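Local coordinates for protein choline kinase (Cryptosporidium parvum, PDB 3MES) that probably transfers a phosphate group from ATP to choline or ethanolamine in a magnesium-dependent reaction, at residues B[198-209]-B[366-377]. Residues are numbered along the deposited sequence; the frame is centred on the assembly and turned at random.
Sequences LFKRIYLWREEA and ISHITWGLWSIA. With DME (decamethonium ion), chain K.
Ile202 and Trp205 of helix 198-209 pack knobs-into-holes against helix 366-376, a worked example of how a helix pair can back a ligand pocket. The axes run roughly parallel, crossing at 32° and approaching to 8.2 Å. Ile202 is the first knob, set among Ile366, Ile369, Thr370 and Leu373; its CD1 lies 3.9 Å from Ile369 CG2. Farther along, Leu373 CD1 reaches Arg206 CB, and the small Ala209 and Ala377 let the backbones draw together, their CA atoms 4.3 Å apart.

The second knob, Trp205, also belongs to an aromatic cluster with Trp371 and Trp374, and is its member farthest from the decamethonium. Its indole is sandwiched, Arg201 CG over one face and Trp374 CD1 over the opposite one, while Trp205 CZ3 presses on Thr370 CG2 at 3.3 Å. The six-membered ring of Trp205 meets the five-membered ring of Trp374 obliquely, at 51°. Trp371 and Trp374 in turn line the decamethonium pocket: methyl C18 of the ligand's quaternary ammonium lies over the Trp371 face, and C17 of the same group over that of Trp374. Trp371 NE1 hydrogen-bonds to Asn300 OD1, which ties down that edge of the indole.

Polar links are few, and no direct hydrogen bond joins the helices. With its OG1 beside the backbone N (chi1 -59°), Thr370 bonds back to Ile366 O, and one water bridges the two helices, donating to Leu198 O at 2.8 Å and to Thr370 OG1 at 2.6 Å.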
# COMPACT_ATOMS: atom_id res chain seq x y z
N LEU B 198 -4.46 21.33 -17.75
CA LEU B 198 -5.32 22.04 -16.81
C LEU B 198 -6.02 23.26 -17.41
O LEU B 198 -7.21 23.47 -17.18
CB LEU B 198 -4.57 22.42 -15.53
CG LEU B 198 -3.49 23.49 -15.59
CD1 LEU B 198 -3.11 23.92 -14.18
CD2 LEU B 198 -2.26 23.00 -16.35
N PHE B 199 -5.28 24.06 -18.17
CA PHE B 199 -5.85 25.26 -18.77
C PHE B 199 -6.68 24.96 -20.02
O PHE B 199 -7.82 25.40 -20.14
CB PHE B 199 -4.76 26.28 -19.08
CG PHE B 199 -3.98 26.70 -17.87
CD1 PHE B 199 -4.60 27.34 -16.81
CD2 PHE B 199 -2.62 26.45 -17.79
CE1 PHE B 199 -3.88 27.73 -15.69
CE2 PHE B 199 -1.89 26.84 -16.67
CZ PHE B 199 -2.53 27.47 -15.62
N LYS B 200 -6.09 24.21 -20.95
CA LYS B 200 -6.80 23.82 -22.16
C LYS B 200 -8.17 23.26 -21.82
O LYS B 200 -9.19 23.69 -22.37
CB LYS B 200 -6.00 22.77 -22.93
CG LYS B 200 -4.58 23.18 -23.27
CD LYS B 200 -3.85 22.06 -23.99
CE LYS B 200 -2.37 22.37 -24.13
NZ LYS B 200 -1.65 21.29 -24.86
N ARG B 201 -8.19 22.29 -20.91
CA ARG B 201 -9.43 21.63 -20.52
C ARG B 201 -10.44 22.62 -19.97
O ARG B 201 -11.63 22.56 -20.30
CB ARG B 201 -9.13 20.53 -19.50
CG ARG B 201 -10.36 19.83 -18.95
CD ARG B 201 -9.99 18.51 -18.30
NE ARG B 201 -9.57 17.52 -19.29
CZ ARG B 201 -9.02 16.35 -18.99
NH1 ARG B 201 -8.81 16.01 -17.73
NH2 ARG B 201 -8.67 15.52 -19.96
N ILE B 202 -9.98 23.55 -19.13
CA ILE B 202 -10.85 24.57 -18.58
C ILE B 202 -11.47 25.44 -19.67
O ILE B 202 -12.67 25.69 -19.67
CB ILE B 202 -10.12 25.47 -17.56
CG1 ILE B 202 -9.94 24.73 -16.23
CG2 ILE B 202 -10.90 26.75 -17.33
CD1 ILE B 202 -9.24 25.54 -15.16
N TYR B 203 -10.63 25.91 -20.59
CA TYR B 203 -11.12 26.73 -21.70
C TYR B 203 -12.07 25.91 -22.57
O TYR B 203 -13.14 26.38 -22.97
CB TYR B 203 -9.96 27.27 -22.53
CG TYR B 203 -8.97 28.10 -21.74
CD1 TYR B 203 -7.60 28.00 -21.98
CD2 TYR B 203 -9.40 28.97 -20.75
CE1 TYR B 203 -6.70 28.75 -21.25
CE2 TYR B 203 -8.50 29.72 -20.02
CZ TYR B 203 -7.15 29.61 -20.27
OH TYR B 203 -6.26 30.36 -19.54
N LEU B 204 -11.69 24.67 -22.84
CA LEU B 204 -12.51 23.78 -23.65
C LEU B 204 -13.88 23.55 -23.01
O LEU B 204 -14.91 23.63 -23.69
CB LEU B 204 -11.80 22.43 -23.83
CG LEU B 204 -12.08 21.71 -25.14
CD1 LEU B 204 -11.31 22.39 -26.26
CD2 LEU B 204 -11.69 20.24 -25.03
N TRP B 205 -13.89 23.27 -21.72
CA TRP B 205 -15.15 23.01 -21.01
C TRP B 205 -15.92 24.29 -20.72
O TRP B 205 -17.14 24.26 -20.56
CB TRP B 205 -14.91 22.21 -19.73
CG TRP B 205 -14.50 20.79 -19.99
CD1 TRP B 205 -14.47 20.16 -21.20
CD2 TRP B 205 -14.09 19.82 -19.02
NE1 TRP B 205 -14.05 18.86 -21.04
CE2 TRP B 205 -13.81 18.63 -19.71
CE3 TRP B 205 -13.93 19.85 -17.63
CZ2 TRP B 205 -13.38 17.47 -19.07
CZ3 TRP B 205 -13.50 18.70 -16.99
CH2 TRP B 205 -13.23 17.52 -17.71
N ARG B 206 -15.22 25.42 -20.67
CA ARG B 206 -15.88 26.71 -20.50
C ARG B 206 -16.82 26.97 -21.66
O ARG B 206 -17.96 27.40 -21.47
CB ARG B 206 -14.86 27.84 -20.40
CG ARG B 206 -15.48 29.22 -20.37
CD ARG B 206 -14.42 30.30 -20.39
NE ARG B 206 -13.56 30.19 -21.57
CZ ARG B 206 -12.50 30.95 -21.79
NH1 ARG B 206 -12.15 31.89 -20.91
NH2 ARG B 206 -11.77 30.78 -22.88
N GLU B 207 -16.34 26.71 -22.87
CA GLU B 207 -17.13 26.92 -24.08
C GLU B 207 -18.31 25.96 -24.16
O GLU B 207 -19.40 26.34 -24.59
CB GLU B 207 -16.26 26.81 -25.33
CG GLU B 207 -15.27 27.95 -25.47
CD GLU B 207 -15.94 29.31 -25.36
OE1 GLU B 207 -17.08 29.45 -25.86
OE2 GLU B 207 -15.33 30.23 -24.78
N GLU B 208 -18.11 24.71 -23.75
CA GLU B 208 -19.21 23.75 -23.72
C GLU B 208 -20.30 24.21 -22.77
O GLU B 208 -21.49 24.03 -23.04
CB GLU B 208 -18.71 22.35 -23.34
CG GLU B 208 -17.97 21.62 -24.46
CD GLU B 208 -17.62 20.18 -24.11
OE1 GLU B 208 -16.68 19.63 -24.71
OE2 GLU B 208 -18.29 19.60 -23.23
N ALA B 209 -19.90 24.81 -21.65
CA ALA B 209 -20.85 25.33 -20.67
C ALA B 209 -21.71 26.44 -21.27
O ALA B 209 -22.94 26.40 -21.20
CB ALA B 209 -20.13 25.81 -19.43
N ILE B 366 -8.18 25.07 -9.32
CA ILE B 366 -8.29 24.45 -10.64
C ILE B 366 -9.35 23.36 -10.63
O ILE B 366 -10.11 23.21 -11.58
CB ILE B 366 -6.94 23.87 -11.10
CG1 ILE B 366 -5.89 24.97 -11.21
CG2 ILE B 366 -7.10 23.16 -12.44
CD1 ILE B 366 -6.16 25.98 -12.31
N SER B 367 -9.40 22.61 -9.53
CA SER B 367 -10.34 21.50 -9.37
C SER B 367 -11.79 21.98 -9.28
O SER B 367 -12.67 21.46 -9.96
CB SER B 367 -9.98 20.67 -8.14
OG SER B 367 -10.92 19.64 -7.92
N HIS B 368 -12.03 22.98 -8.42
CA HIS B 368 -13.38 23.52 -8.24
C HIS B 368 -13.94 24.13 -9.52
O HIS B 368 -15.13 24.02 -9.80
CB HIS B 368 -13.40 24.57 -7.12
CG HIS B 368 -13.18 24.01 -5.75
ND1 HIS B 368 -13.90 22.94 -5.26
CD2 HIS B 368 -12.35 24.39 -4.76
CE1 HIS B 368 -13.51 22.67 -4.03
NE2 HIS B 368 -12.57 23.54 -3.70
N ILE B 369 -13.08 24.79 -10.29
CA ILE B 369 -13.53 25.43 -11.52
C ILE B 369 -13.74 24.40 -12.63
O ILE B 369 -14.73 24.45 -13.35
CB ILE B 369 -12.53 26.50 -11.99
CG1 ILE B 369 -12.82 27.83 -11.27
CG2 ILE B 369 -12.63 26.69 -13.50
CD1 ILE B 369 -11.92 28.96 -11.71
N THR B 370 -12.80 23.47 -12.75
CA THR B 370 -12.88 22.44 -13.77
C THR B 370 -14.17 21.63 -13.66
O THR B 370 -14.96 21.56 -14.60
CB THR B 370 -11.67 21.48 -13.69
OG1 THR B 370 -10.45 22.22 -13.84
CG2 THR B 370 -11.75 20.42 -14.77
N TRP B 371 -14.39 21.03 -12.50
CA TRP B 371 -15.54 20.17 -12.32
C TRP B 371 -16.85 20.96 -12.26
O TRP B 371 -17.93 20.42 -12.50
CB TRP B 371 -15.37 19.28 -11.09
CG TRP B 371 -14.24 18.31 -11.26
CD1 TRP B 371 -13.09 18.24 -10.53
CD2 TRP B 371 -14.15 17.28 -12.26
NE1 TRP B 371 -12.30 17.22 -10.99
CE2 TRP B 371 -12.92 16.62 -12.05
CE3 TRP B 371 -14.98 16.85 -13.29
CZ2 TRP B 371 -12.51 15.55 -12.85
CZ3 TRP B 371 -14.57 15.79 -14.08
CH2 TRP B 371 -13.35 15.15 -13.86
N GLY B 372 -16.74 22.25 -11.95
CA GLY B 372 -17.88 23.14 -12.03
C GLY B 372 -18.35 23.30 -13.47
O GLY B 372 -19.49 22.99 -13.80
N LEU B 373 -17.45 23.78 -14.33
CA LEU B 373 -17.77 23.93 -15.74
C LEU B 373 -18.17 22.58 -16.35
O LEU B 373 -19.09 22.51 -17.16
CB LEU B 373 -16.57 24.50 -16.50
CG LEU B 373 -16.02 25.84 -15.99
CD1 LEU B 373 -14.81 26.26 -16.82
CD2 LEU B 373 -17.10 26.91 -16.02
N TRP B 374 -17.46 21.53 -15.95
CA TRP B 374 -17.76 20.18 -16.41
C TRP B 374 -19.19 19.78 -16.07
O TRP B 374 -19.90 19.22 -16.90
CB TRP B 374 -16.78 19.19 -15.77
CG TRP B 374 -17.11 17.74 -16.01
CD1 TRP B 374 -16.68 16.96 -17.04
CD2 TRP B 374 -17.93 16.90 -15.18
NE1 TRP B 374 -17.19 15.69 -16.92
CE2 TRP B 374 -17.95 15.63 -15.78
CE3 TRP B 374 -18.64 17.10 -14.00
CZ2 TRP B 374 -18.66 14.56 -15.24
CZ3 TRP B 374 -19.34 16.04 -13.46
CH2 TRP B 374 -19.35 14.78 -14.08
N SER B 375 -19.59 20.09 -14.84
CA SER B 375 -20.92 19.74 -14.37
C SER B 375 -22.00 20.42 -15.21
O SER B 375 -23.09 19.88 -15.39
CB SER B 375 -21.07 20.13 -12.89
OG SER B 375 -22.08 19.36 -12.26
N ILE B 376 -21.68 21.60 -15.73
CA ILE B 376 -22.60 22.33 -16.60
C ILE B 376 -22.53 21.83 -18.04
O ILE B 376 -23.56 21.67 -18.70
CB ILE B 376 -22.30 23.84 -16.60
CG1 ILE B 376 -22.31 24.39 -15.17
CG2 ILE B 376 -23.31 24.58 -17.46
CD1 ILE B 376 -22.07 25.89 -15.10
N ALA B 377 -21.32 21.59 -18.52
CA ALA B 377 -21.11 21.10 -19.88
C ALA B 377 -21.79 19.74 -20.08
O ALA B 377 -22.86 19.66 -20.67
CB ALA B 377 -19.63 21.01 -20.19
N1 DME K . -22.92 6.22 -7.44
C2 DME K . -23.71 6.90 -8.49
C3 DME K . -22.78 7.75 -9.37
C4 DME K . -23.58 8.76 -10.20
C5 DME K . -22.67 9.56 -11.13
C6 DME K . -21.77 10.53 -10.34
C7 DME K . -22.10 11.99 -10.67
C8 DME K . -20.88 12.71 -11.24
C9 DME K . -20.09 13.44 -10.15
C10 DME K . -18.58 13.28 -10.37
C11 DME K . -17.82 14.53 -9.92
N12 DME K . -16.39 14.38 -10.22
C13 DME K . -23.70 6.17 -6.19
C14 DME K . -22.62 4.85 -7.88
C15 DME K . -21.67 6.96 -7.21
C16 DME K . -15.86 13.18 -9.56
C17 DME K . -16.21 14.26 -11.67
C18 DME K . -15.67 15.57 -9.72
O HOH W 1 -8.66 21.56 -15.66